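Long-range contacts in MdbA protein (Corynebacterium matruchotii ATCC 14266, PDB 6BO0), which probably catalyses thiol-disulfide exchange as a DsbA-like oxidoreductase, helping to form disulfide bonds in other proteins: residues T17-K22 / D104-Y109; V28-D33 / V74-M79; S4-F9 / A133-I138; K127-L132 / K147-G152. All blocks are in the same frame, centred on the assembly; numbering follows the deposited sequence.

Overall arrangement
In this DsbA-type fold contact 2 lies within the thioredoxin-like sheet, contact 1 runs from sheet to helix, and contacts 3 and 4 lie among helices. Contact 2 joins sheet strands 27-31 and 72-78; contact 1, centred about 10 Å away, sets the neighbouring strand 20-24 against the start of helix 106-118. Contacts 3 and 4, about 13 Å apart between centres, share helix 129-138, with helix 3-7 and helix 143-151 as its partners. Contacts 2 and 3 are about 24 Å apart centre to centre, across the middle of the chain. In sequence, contact 2 nests inside contact 1, which nests inside contact 3, whereas contacts 3 and 4 interleave. The chain thus ties its N-terminus to helices much later in the sequence.

Contact 1: T17-K22 / D104-Y109; sequences TAFNNK and DSAQVY
N21 and A106 form the tight heart of this contact between a sheet strand and a helix start in the DsbA-like fold. The amide of N21 bends back beside its own backbone (chi1 54°), which carries ND2 to D104 O at 2.9 Å. The bond is nearly straight (172°), although it reaches the carbonyl from above that group's plane. Asparagine suits the spot because its short amide can serve a backbone oxygen where helix 89-103 ends. The small methyl of A106 fits closely, its CB 3.3 Å from F19 O and 3.9 Å from F19 CE1, meeting the ring obliquely. Beyond it, T17 OG1 comes within 3.2 Å of Q107 CA, and T17 CB lies over one face of the F19 ring near its rim. The other side is looser: a water sits 2.7 Å from N21 OD1, while N20 and K22 leave the strand away from the helix, N20 ND2 bonding D33. S105 caps the new helix, its OG accepting from V108 N at 3.1 Å. Around the contact, F19 packs on helix 51-68 and L30 of strand 27-31, D104 OD2 bonds T145 of helix 143-151 and K142 N just before it, and V108 and Y109 lean on helix 89-103.

Contact 2: V28-D33 / V74-M79; sequences VQLVSD and VNIRTM
V28-L30 and V74-I76 run side by side as antiparallel neighbours in the mixed sheet of the thioredoxin-like fold, their strand axes 4.6 Å apart and 158° from parallel. Two hydrogen-bonded pairs flank a non-hydrogen-bonded one. V28 and I76 exchange N-to-O bonds, I76 N reaching V28 O at 2.8 Å, and L30 and V74 do the same, with L30 N 2.8 Å from V74 O. On the face of these four residues the branched side chains suit a buried strand: V28 CB meets I76 CB at 4.2 Å, and L30 CD1 reaches diagonally to I76 CG1 at 4.3 Å. The opposite face carries the polar pair. Q29 and N75 lie alongside each other, pointing the same way, with their amide planes turned 32° apart. A water joins them, accepting from Q29 NE2 at 2.7 Å and donating to N75 OD1 at 2.7 Å, so it links the two amides and gives each of these buried atoms a partner; N75 ND2 goes to D42. Strand 20-24 borders strand 27-31, strand 39-45 lies beyond 72-78 and reaches it by a beta-alpha-beta crossover through helix 51-68, and Y109 of helix 106-118 packs against V28 and I76.

Contact 3: S4-F9 / A133-I138; sequences SQEEKF and ADMAKI
I138 and M135 of helix 129-138 receive E6, E7 and F9 at the N-terminal end of the chain, so that the short helix 3-7 packs on the outside of the helical part of the DsbA-like fold. No hydrogen bond spans the two segments, and van der Waals packing carries the contact. I138 takes the central position: its CG2 lies 3.7 Å from E6 O, and its CD1 approaches the same oxygen equally closely. A branched residue works here because two methyls can spread over one turn of backbone. That oxygen already takes a bond from F9 N, 3.0 Å away, in its own segment.

Around the aromatic ring the packing is apolar. The methyl CE of M135 comes in the plane of the F9 ring, at its edge, and E6 CA stands over the centre of one ring face. Methionine's flexible chain, bent at its last torsion (chi3 109°), brings the methyl there. M115 of helix 106-118 touches both F9 and M135, and Y13 meets F9 edge-to-face.

The acidic residues lay carboxylate oxygens against methylene and methyl groups. E6 is buried, its side chain extended (chi2 178°); its OE1 is modelled implausibly close to K127 NZ, so the details of that pairing are doubtful. E7 was deposited in two conformers, so its contact with I138 is less certain. The E6 and M135 side chains cross at a slant, OE2 of E6 lying 3.6 Å from M135 CG, while M135 CE makes its own approach of 3.6 Å to F9 CE2.

Contact 4: K127-L132 / K147-G152; sequences KELKDL and KKIADG
L129 meets the flat peptide carbonyl of I149, its CB only 3.3 Å from I149 O; no aromatic ring belongs to either segment, so peptides and carboxylates are the planar groups here. The other one of note, the carboxylate of D131, turns away from the contact and accepts from E128 N at 2.9 Å through the anti lone pair of OD2, tying down the first turn of its helix. The setting is a helical hairpin: helices 129-138 and 143-151, consecutive in the chain, lie together in the helical part of the DsbA-like fold. They come very close at K130 and A150, whose CA atoms are 4.2 Å apart. Alanine fits such a spot because its methyl needs little space, its CB lying 4.1 Å from K130 CA, while K130 leaves its helix pointing away from A150. Deeper in, I149 sets CG2 anti to its backbone N, so that this methyl faces the partner helix, 3.6 Å from L129 O and 4.2 Å from L132 CB. I149 also packs on A96 and T99 of helix 89-103, joining the hairpin to that helix. The end of helix 143-151 closes in a Schellman motif at G152, whose positive phi (62°) a glycine adopts readily; L129 CD1 lies 3.8 Å from G152 CA, over this last turn.

Contact 1: T17-K22 / D104-Y109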
loop_
_atom_site.group_PDB
_atom_site.type_symbol
_atom_site.label_atom_id
_atom_site.label_comp_id
_atom_site.label_asym_id
_atom_site.label_seq_id
_atom_site.Cartn_x
_atom_site.Cartn_y
_atom_site.Cartn_z
ATOM N N THR A 17 0.088 0.572 15.134
ATOM C CA THR A 17 -0.007 -0.749 14.539
ATOM C C THR A 17 0.642 -1.764 15.451
ATOM O O THR A 17 1.508 -1.430 16.281
ATOM C CB THR A 17 0.679 -0.782 13.164
ATOM O OG1 THR A 17 2.031 -0.355 13.289
ATOM C CG2 THR A 17 -0.031 0.175 12.163
ATOM N N ALA A 18 0.182 -3.003 15.340
ATOM C CA ALA A 18 0.769 -4.147 16.071
ATOM C C ALA A 18 0.922 -5.288 15.076
ATOM O O ALA A 18 0.367 -6.373 15.256
ATOM C CB ALA A 18 -0.068 -4.565 17.277
ATOM N N PHE A 19 1.769 -5.076 14.096
ATOM C CA PHE A 19 2.111 -6.105 13.140
ATOM C C PHE A 19 3.430 -5.764 12.470
ATOM O O PHE A 19 4.023 -4.687 12.724
ATOM C CB PHE A 19 0.996 -6.345 12.114
ATOM C CG PHE A 19 0.530 -5.107 11.387
ATOM C CD1 PHE A 19 1.250 -4.561 10.328
ATOM C CD2 PHE A 19 -0.628 -4.465 11.784
ATOM C CE1 PHE A 19 0.800 -3.423 9.678
ATOM C CE2 PHE A 19 -1.089 -3.340 11.126
ATOM C CZ PHE A 19 -0.361 -2.804 10.074
ATOM N N ASN A 20 3.941 -6.722 11.712
ATOM C CA ASN A 20 5.219 -6.622 11.023
ATOM C C ASN A 20 5.019 -6.368 9.545
ATOM O O ASN A 20 3.975 -6.690 8.981
ATOM C CB ASN A 20 5.981 -7.938 11.215
ATOM C CG ASN A 20 6.101 -8.300 12.658
ATOM O OD1 ASN A 20 6.452 -7.429 13.448
ATOM N ND2 ASN A 20 5.733 -9.506 13.017
ATOM N N ASN A 21 6.044 -5.775 8.943
ATOM C CA ASN A 21 6.045 -5.478 7.531
ATOM C C ASN A 21 7.299 -6.015 6.921
ATOM O O ASN A 21 8.397 -5.731 7.413
ATOM C CB ASN A 21 5.987 -3.955 7.259
ATOM C CG ASN A 21 7.090 -3.165 7.976
ATOM O OD1 ASN A 21 7.277 -3.314 9.188
ATOM N ND2 ASN A 21 7.790 -2.307 7.259
ATOM N N LYS A 22 7.174 -6.738 5.826
ATOM C CA LYS A 22 8.360 -7.057 5.056
ATOM C C LYS A 22 7.998 -7.228 3.587
ATOM O O LYS A 22 6.847 -7.394 3.239
ATOM C CB LYS A 22 9.094 -8.261 5.605
ATOM C CG LYS A 22 8.409 -9.554 5.299
ATOM C CD LYS A 22 9.314 -10.728 5.655
ATOM C CE LYS A 22 8.955 -11.982 4.860
ATOM N NZ LYS A 22 10.095 -12.940 4.752
ATOM N N ASP A 104 11.474 0.773 6.650
ATOM C CA ASP A 104 10.963 1.518 7.754
ATOM C C ASP A 104 9.917 0.698 8.509
ATOM O O ASP A 104 9.841 -0.516 8.344
ATOM C CB ASP A 104 10.458 2.893 7.277
ATOM C CG ASP A 104 10.739 4.009 8.274
ATOM O OD1 ASP A 104 10.147 3.982 9.381
ATOM O OD2 ASP A 104 11.549 4.898 7.959
ATOM N N SER A 105 9.182 1.340 9.397
ATOM C CA SER A 105 8.308 0.618 10.303
ATOM C C SER A 105 6.923 0.377 9.688
ATOM O O SER A 105 6.439 1.104 8.806
ATOM C CB SER A 105 8.123 1.370 11.625
ATOM O OG SER A 105 7.368 2.550 11.412
ATOM N N ALA A 106 6.277 -0.661 10.191
ATOM C CA ALA A 106 4.911 -0.968 9.823
ATOM C C ALA A 106 3.982 0.197 10.103
ATOM O O ALA A 106 3.070 0.505 9.309
ATOM C CB ALA A 106 4.426 -2.214 10.565
ATOM N N GLN A 107 4.234 0.907 11.201
ATOM C CA GLN A 107 3.372 1.997 11.570
ATOM C C GLN A 107 3.464 3.157 10.543
ATOM O O GLN A 107 2.446 3.757 10.138
ATOM C CB GLN A 107 3.700 2.476 12.967
ATOM C CG GLN A 107 2.768 3.542 13.428
ATOM C CD GLN A 107 2.845 3.704 14.918
ATOM O OE1 GLN A 107 3.176 4.769 15.412
ATOM N NE2 GLN A 107 2.590 2.626 15.650
ATOM N N VAL A 108 4.685 3.524 10.177
ATOM C CA VAL A 108 4.865 4.596 9.203
ATOM C C VAL A 108 4.297 4.162 7.855
ATOM O O VAL A 108 3.623 4.946 7.174
ATOM C CB VAL A 108 6.346 5.010 9.127
ATOM C CG1 VAL A 108 6.555 6.054 8.041
ATOM C CG2 VAL A 108 6.813 5.566 10.443
ATOM N N TYR A 109 4.539 2.913 7.472
ATOM C CA TYR A 109 3.983 2.395 6.227
ATOM C C TYR A 109 2.456 2.507 6.208
ATOM O O TYR A 109 1.861 2.994 5.243
ATOM C CB TYR A 109 4.412 0.942 5.995
ATOM C CG TYR A 109 3.715 0.368 4.786
ATOM C CD1 TYR A 109 4.066 0.744 3.502
ATOM C CD2 TYR A 109 2.648 -0.489 4.924
ATOM C CE1 TYR A 109 3.389 0.260 2.386
ATOM C CE2 TYR A 109 1.946 -0.965 3.822
ATOM C CZ TYR A 109 2.323 -0.598 2.563
ATOM O OH TYR A 109 1.615 -1.087 1.496
HETATM O O HOH W 1 9.882 -3.506 9.868
#

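Contact 2: V28-D33 / V74-M79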
loop_
_atom_site.group_PDB
_atom_site.type_symbol
_atom_site.label_atom_id
_atom_site.label_comp_id
_atom_site.label_asym_id
_atom_site.label_seq_id
_atom_site.Cartn_x
_atom_site.Cartn_y
_atom_site.Cartn_z
ATOM N N VAL A 28 4.109 -6.391 -0.348
ATOM C CA VAL A 28 4.338 -5.889 0.984
ATOM C C VAL A 28 3.478 -6.734 1.916
ATOM O O VAL A 28 2.242 -6.669 1.855
ATOM C CB VAL A 28 4.020 -4.376 1.109
ATOM C CG1 VAL A 28 4.126 -3.951 2.558
ATOM C CG2 VAL A 28 4.925 -3.533 0.219
ATOM N N GLN A 29 4.140 -7.560 2.726
ATOM C CA GLN A 29 3.455 -8.516 3.588
ATOM C C GLN A 29 3.284 -7.899 4.961
ATOM O O GLN A 29 4.262 -7.490 5.603
ATOM C CB GLN A 29 4.303 -9.798 3.682
ATOM C CG GLN A 29 3.756 -10.894 4.598
ATOM C CD GLN A 29 4.849 -11.870 5.057
ATOM O OE1 GLN A 29 5.469 -11.697 6.121
ATOM N NE2 GLN A 29 5.136 -12.846 4.234
ATOM N N LEU A 30 2.037 -7.883 5.411
ATOM C CA LEU A 30 1.670 -7.429 6.733
ATOM C C LEU A 30 1.118 -8.615 7.501
ATOM O O LEU A 30 0.118 -9.221 7.116
ATOM C CB LEU A 30 0.607 -6.327 6.659
ATOM C CG LEU A 30 0.942 -5.175 5.696
ATOM C CD1 LEU A 30 -0.224 -4.185 5.692
ATOM C CD2 LEU A 30 2.233 -4.460 6.092
ATOM N N VAL A 31 1.746 -8.930 8.615
ATOM C CA VAL A 31 1.393 -10.134 9.383
ATOM C C VAL A 31 1.890 -9.914 10.790
ATOM O O VAL A 31 2.909 -9.256 11.010
ATOM C CB VAL A 31 1.975 -11.437 8.783
ATOM C CG1 VAL A 31 3.464 -11.576 9.036
ATOM C CG2 VAL A 31 1.233 -12.642 9.314
ATOM N N SER A 32 1.158 -10.442 11.755
ATOM C CA SER A 32 1.615 -10.328 13.108
ATOM C C SER A 32 2.185 -11.617 13.643
ATOM O O SER A 32 1.999 -12.699 13.081
ATOM C CB SER A 32 0.531 -9.806 13.993
ATOM O OG SER A 32 -0.283 -10.869 14.382
ATOM N N ASP A 33 2.906 -11.490 14.747
ATOM C CA ASP A 33 3.428 -12.642 15.476
ATOM C C ASP A 33 2.318 -13.571 15.997
ATOM O O ASP A 33 2.586 -14.712 16.337
ATOM C CB ASP A 33 4.278 -12.182 16.665
ATOM C CG ASP A 33 5.615 -11.568 16.258
ATOM O OD1 ASP A 33 6.002 -11.600 15.063
ATOM O OD2 ASP A 33 6.311 -11.047 17.161
ATOM N N VAL A 74 -1.736 -10.180 5.075
ATOM C CA VAL A 74 -2.136 -9.355 3.939
ATOM C C VAL A 74 -0.922 -9.066 3.072
ATOM O O VAL A 74 0.112 -8.578 3.568
ATOM C CB VAL A 74 -2.810 -8.047 4.394
ATOM C CG1 VAL A 74 -2.930 -7.046 3.252
ATOM C CG2 VAL A 74 -4.178 -8.311 4.991
ATOM N N ASN A 75 -1.059 -9.369 1.795
ATOM C CA ASN A 75 -0.076 -8.973 0.782
ATOM C C ASN A 75 -0.625 -7.795 0.000
ATOM O O ASN A 75 -1.543 -7.951 -0.820
ATOM C CB ASN A 75 0.157 -10.136 -0.167
ATOM C CG ASN A 75 0.896 -11.284 0.467
ATOM O OD1 ASN A 75 1.761 -11.108 1.310
ATOM N ND2 ASN A 75 0.584 -12.487 0.005
ATOM N N ILE A 76 -0.061 -6.616 0.229
ATOM C CA ILE A 76 -0.362 -5.445 -0.587
ATOM C C ILE A 76 0.464 -5.582 -1.854
ATOM O O ILE A 76 1.697 -5.612 -1.801
ATOM C CB ILE A 76 -0.047 -4.127 0.152
ATOM C CG1 ILE A 76 -0.829 -4.012 1.465
ATOM C CG2 ILE A 76 -0.283 -2.947 -0.788
ATOM C CD1 ILE A 76 -2.324 -3.940 1.333
ATOM N N ARG A 77 -0.235 -5.677 -2.982
ATOM C CA ARG A 77 0.365 -5.903 -4.290
ATOM C C ARG A 77 0.107 -4.687 -5.176
ATOM O O ARG A 77 -0.879 -4.586 -5.881
ATOM C CB ARG A 77 -0.185 -7.201 -4.883
ATOM C CG ARG A 77 0.283 -8.420 -4.114
ATOM C CD ARG A 77 -0.057 -9.720 -4.805
ATOM N NE ARG A 77 0.434 -10.899 -4.082
ATOM C CZ ARG A 77 1.677 -11.322 -4.081
ATOM N NH1 ARG A 77 2.605 -10.684 -4.789
ATOM N NH2 ARG A 77 2.008 -12.396 -3.386
ATOM N N THR A 78 1.041 -3.745 -5.091
ATOM C CA THR A 78 0.903 -2.482 -5.775
ATOM C C THR A 78 1.176 -2.629 -7.259
ATOM O O THR A 78 2.069 -3.365 -7.655
ATOM C CB THR A 78 1.838 -1.437 -5.162
ATOM O OG1 THR A 78 1.745 -1.503 -3.743
ATOM C CG2 THR A 78 1.502 -0.008 -5.641
ATOM N N MET A 79 0.374 -1.898 -8.043
ATOM C CA MET A 79 0.459 -1.848 -9.496
ATOM C C MET A 79 0.554 -0.393 -9.948
ATOM O O MET A 79 0.393 0.536 -9.153
ATOM C CB MET A 79 -0.738 -2.573 -10.137
ATOM C CG MET A 79 -0.734 -4.082 -9.796
ATOM S SD MET A 79 -1.889 -5.076 -10.708
ATOM C CE MET A 79 -3.268 -4.176 -10.217
HETATM O O HOH W 2 3.586 -13.041 1.973
#

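Contact 3: S4-F9 / A133-I138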
loop_
_atom_site.group_PDB
_atom_site.type_symbol
_atom_site.label_atom_id
_atom_site.label_comp_id
_atom_site.label_asym_id
_atom_site.label_seq_id
_atom_site.Cartn_x
_atom_site.Cartn_y
_atom_site.Cartn_z
ATOM N N SER A 4 1.450 24.027 4.543
ATOM C CA SER A 4 0.833 24.250 5.854
ATOM C C SER A 4 -0.210 23.170 6.116
ATOM O O SER A 4 -0.347 22.703 7.250
ATOM C CB SER A 4 0.228 25.668 5.975
ATOM O OG SER A 4 1.226 26.654 6.147
ATOM N N GLN A 5 -0.927 22.750 5.067
ATOM C CA GLN A 5 -1.895 21.659 5.215
ATOM C C GLN A 5 -1.196 20.365 5.610
ATOM O O GLN A 5 -1.674 19.595 6.463
ATOM C CB GLN A 5 -2.662 21.431 3.903
ATOM C CG GLN A 5 -3.710 22.491 3.594
ATOM C CD GLN A 5 -4.343 22.298 2.230
ATOM O OE1 GLN A 5 -3.656 22.276 1.205
ATOM N NE2 GLN A 5 -5.661 22.149 2.210
ATOM N N GLU A 6 -0.078 20.117 4.950
ATOM C CA GLU A 6 0.633 18.852 5.116
ATOM C C GLU A 6 1.250 18.675 6.484
ATOM O O GLU A 6 1.359 17.539 6.949
ATOM C CB GLU A 6 1.694 18.679 4.043
ATOM C CG GLU A 6 1.080 18.428 2.684
ATOM C CD GLU A 6 2.108 18.304 1.582
ATOM O OE1 GLU A 6 1.704 18.387 0.411
ATOM O OE2 GLU A 6 3.311 18.132 1.886
ATOM N N GLU A 7 1.648 19.771 7.141
ATOM C CA GLU A 7 2.187 19.651 8.495
ATOM C C GLU A 7 1.192 18.935 9.405
ATOM O O GLU A 7 1.603 18.119 10.260
ATOM C CB GLU A 7 2.576 21.016 9.061
ATOM C CG GLU A 7 3.893 21.552 8.504
ATOM C CD GLU A 7 5.079 20.629 8.755
ATOM O OE1 GLU A 7 5.122 19.979 9.821
ATOM O OE2 GLU A 7 5.980 20.551 7.891
ATOM N N LYS A 8 -0.104 19.213 9.189
ATOM C CA LYS A 8 -1.163 18.625 10.032
ATOM C C LYS A 8 -1.459 17.138 9.806
ATOM O O LYS A 8 -2.216 16.530 10.619
ATOM C CB LYS A 8 -2.462 19.442 9.940
ATOM C CG LYS A 8 -2.555 20.584 10.953
ATOM C CD LYS A 8 -1.444 21.621 10.811
ATOM C CE LYS A 8 -0.287 21.397 11.781
ATOM N NZ LYS A 8 0.680 22.527 11.782
ATOM N N PHE A 9 -0.878 16.548 8.758
ATOM C CA PHE A 9 -1.006 15.161 8.457
ATOM C C PHE A 9 -0.516 14.362 9.623
ATOM O O PHE A 9 -0.972 13.264 9.785
ATOM C CB PHE A 9 -0.173 14.802 7.192
ATOM C CG PHE A 9 -0.816 15.193 5.875
ATOM C CD1 PHE A 9 -2.004 15.937 5.847
ATOM C CD2 PHE A 9 -0.232 14.826 4.679
ATOM C CE1 PHE A 9 -2.591 16.303 4.642
ATOM C CE2 PHE A 9 -0.806 15.208 3.469
ATOM C CZ PHE A 9 -1.990 15.927 3.446
ATOM N N ALA A 133 8.803 12.496 -0.047
ATOM C CA ALA A 133 9.779 12.337 1.028
ATOM C C ALA A 133 9.460 13.262 2.205
ATOM O O ALA A 133 9.533 12.847 3.364
ATOM C CB ALA A 133 11.180 12.602 0.503
ATOM N N ASP A 134 9.095 14.512 1.906
ATOM C CA ASP A 134 8.715 15.461 2.968
ATOM C C ASP A 134 7.519 14.919 3.758
ATOM O O ASP A 134 7.463 15.056 4.989
ATOM C CB ASP A 134 8.351 16.828 2.397
ATOM C CG ASP A 134 9.518 17.551 1.785
ATOM O OD1 ASP A 134 10.676 17.272 2.152
ATOM O OD2 ASP A 134 9.250 18.423 0.937
ATOM N N MET A 135 6.546 14.352 3.050
ATOM C CA MET A 135 5.357 13.793 3.713
ATOM C C MET A 135 5.723 12.600 4.619
ATOM O O MET A 135 5.222 12.452 5.730
ATOM C CB MET A 135 4.311 13.399 2.651
ATOM C CG MET A 135 3.777 14.591 1.865
ATOM S SD MET A 135 2.985 14.089 0.331
ATOM C CE MET A 135 1.287 14.391 0.695
ATOM N N ALA A 136 6.628 11.775 4.111
ATOM C CA ALA A 136 7.116 10.636 4.878
ATOM C C ALA A 136 7.796 11.095 6.159
ATOM O O ALA A 136 7.607 10.494 7.231
ATOM C CB ALA A 136 8.057 9.776 4.027
ATOM N N LYS A 137 8.590 12.171 6.068
ATOM C CA LYS A 137 9.242 12.716 7.257
ATOM C C LYS A 137 8.202 13.158 8.295
ATOM O O LYS A 137 8.331 12.849 9.484
ATOM C CB LYS A 137 10.152 13.870 6.881
ATOM C CG LYS A 137 10.951 14.435 8.055
ATOM C CD LYS A 137 11.917 15.514 7.610
ATOM C CE LYS A 137 12.724 16.051 8.786
ATOM N NZ LYS A 137 13.618 15.020 9.370
ATOM N N ILE A 138 7.173 13.861 7.842
ATOM C CA ILE A 138 6.119 14.326 8.728
ATOM C C ILE A 138 5.434 13.132 9.435
ATOM O O ILE A 138 5.058 13.227 10.613
ATOM C CB ILE A 138 5.108 15.198 7.941
ATOM C CG1 ILE A 138 5.760 16.541 7.525
ATOM C CG2 ILE A 138 3.857 15.482 8.767
ATOM C CD1 ILE A 138 5.026 17.292 6.428
#

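Contact 4: K127-L132 / K147-G152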
loop_
_atom_site.group_PDB
_atom_site.type_symbol
_atom_site.label_atom_id
_atom_site.label_comp_id
_atom_site.label_asym_id
_atom_site.label_seq_id
_atom_site.Cartn_x
_atom_site.Cartn_y
_atom_site.Cartn_z
ATOM N N LYS A 127 2.858 15.781 -6.782
ATOM C CA LYS A 127 3.918 15.460 -5.823
ATOM C C LYS A 127 5.047 14.723 -6.524
ATOM O O LYS A 127 4.846 13.653 -7.091
ATOM C CB LYS A 127 3.383 14.598 -4.672
ATOM C CG LYS A 127 2.298 15.242 -3.849
ATOM C CD LYS A 127 2.756 16.478 -3.121
ATOM C CE LYS A 127 1.569 17.158 -2.463
ATOM N NZ LYS A 127 1.958 18.483 -1.897
ATOM N N GLU A 128 6.237 15.306 -6.478
ATOM C CA GLU A 128 7.423 14.618 -6.921
ATOM C C GLU A 128 7.958 13.765 -5.765
ATOM O O GLU A 128 7.492 13.890 -4.624
ATOM C CB GLU A 128 8.472 15.608 -7.420
ATOM C CG GLU A 128 8.004 16.410 -8.629
ATOM C CD GLU A 128 7.614 15.529 -9.814
ATOM O OE1 GLU A 128 8.262 14.508 -10.108
ATOM O OE2 GLU A 128 6.649 15.899 -10.490
ATOM N N LEU A 129 8.963 12.941 -6.047
ATOM C CA LEU A 129 9.543 12.134 -4.992
ATOM C C LEU A 129 10.024 12.986 -3.824
ATOM O O LEU A 129 9.877 12.580 -2.675
ATOM C CB LEU A 129 10.675 11.287 -5.543
ATOM C CG LEU A 129 10.205 10.099 -6.383
ATOM C CD1 LEU A 129 11.391 9.512 -7.115
ATOM C CD2 LEU A 129 9.519 9.030 -5.541
ATOM N N LYS A 130 10.599 14.167 -4.075
ATOM C CA LYS A 130 11.058 14.984 -2.944
ATOM C C LYS A 130 9.893 15.422 -2.046
ATOM O O LYS A 130 10.061 15.597 -0.843
ATOM C CB LYS A 130 11.833 16.220 -3.433
ATOM C CG LYS A 130 11.041 17.226 -4.259
ATOM C CD LYS A 130 11.905 18.311 -4.862
ATOM C CE LYS A 130 11.023 19.368 -5.486
ATOM N NZ LYS A 130 10.359 20.153 -4.413
ATOM N N ASP A 131 8.730 15.638 -2.647
ATOM C CA ASP A 131 7.543 16.049 -1.906
ATOM C C ASP A 131 6.989 14.885 -1.087
ATOM O O ASP A 131 6.580 15.044 0.071
ATOM C CB ASP A 131 6.469 16.588 -2.861
ATOM C CG ASP A 131 6.972 17.727 -3.700
ATOM O OD1 ASP A 131 7.463 18.711 -3.109
ATOM O OD2 ASP A 131 6.927 17.614 -4.940
ATOM N N LEU A 132 6.949 13.717 -1.702
ATOM C CA LEU A 132 6.561 12.497 -0.998
ATOM C C LEU A 132 7.513 12.191 0.144
ATOM O O LEU A 132 7.086 11.741 1.205
ATOM C CB LEU A 132 6.459 11.350 -1.986
ATOM C CG LEU A 132 5.350 11.504 -3.002
ATOM C CD1 LEU A 132 5.571 10.590 -4.205
ATOM C CD2 LEU A 132 4.001 11.219 -2.387
ATOM N N LYS A 147 15.575 10.200 2.671
ATOM C CA LYS A 147 16.561 10.387 1.606
ATOM C C LYS A 147 16.312 9.426 0.430
ATOM O O LYS A 147 16.360 9.830 -0.727
ATOM C CB LYS A 147 17.960 10.189 2.176
ATOM C CG LYS A 147 19.075 10.422 1.172
ATOM C CD LYS A 147 20.404 9.887 1.662
ATOM C CE LYS A 147 20.905 10.691 2.816
ATOM N NZ LYS A 147 22.241 10.179 3.202
ATOM N N LYS A 148 16.079 8.141 0.733
ATOM C CA LYS A 148 15.911 7.168 -0.330
ATOM C C LYS A 148 14.666 7.468 -1.154
ATOM O O LYS A 148 14.643 7.212 -2.362
ATOM C CB LYS A 148 15.821 5.770 0.223
ATOM C CG LYS A 148 17.175 5.223 0.657
ATOM C CD LYS A 148 17.014 3.762 1.020
ATOM C CE LYS A 148 18.244 3.175 1.638
ATOM N NZ LYS A 148 18.036 1.713 1.725
ATOM N N ILE A 149 13.589 7.950 -0.512
ATOM C CA ILE A 149 12.402 8.345 -1.286
ATOM C C ILE A 149 12.756 9.479 -2.252
ATOM O O ILE A 149 12.500 9.410 -3.461
ATOM C CB ILE A 149 11.243 8.766 -0.368
ATOM C CG1 ILE A 149 10.757 7.577 0.478
ATOM C CG2 ILE A 149 10.094 9.328 -1.219
ATOM C CD1 ILE A 149 9.786 7.943 1.568
ATOM N N ALA A 150 13.360 10.537 -1.731
ATOM C CA ALA A 150 13.671 11.697 -2.571
ATOM C C ALA A 150 14.589 11.316 -3.726
ATOM O O ALA A 150 14.454 11.837 -4.823
ATOM C CB ALA A 150 14.318 12.801 -1.732
ATOM N N ASP A 151 15.531 10.413 -3.452
ATOM C CA ASP A 151 16.518 10.005 -4.438
ATOM C C ASP A 151 15.986 8.975 -5.444
ATOM O O ASP A 151 16.651 8.649 -6.429
ATOM C CB ASP A 151 17.738 9.390 -3.753
ATOM C CG ASP A 151 18.484 10.346 -2.888
ATOM O OD1 ASP A 151 18.199 11.565 -2.884
ATOM O OD2 ASP A 151 19.429 9.869 -2.219
ATOM N N GLY A 152 14.803 8.428 -5.207
ATOM C CA GLY A 152 14.309 7.366 -6.064
ATOM C C GLY A 152 15.174 6.126 -6.067
ATOM O O GLY A 152 15.274 5.416 -7.058
#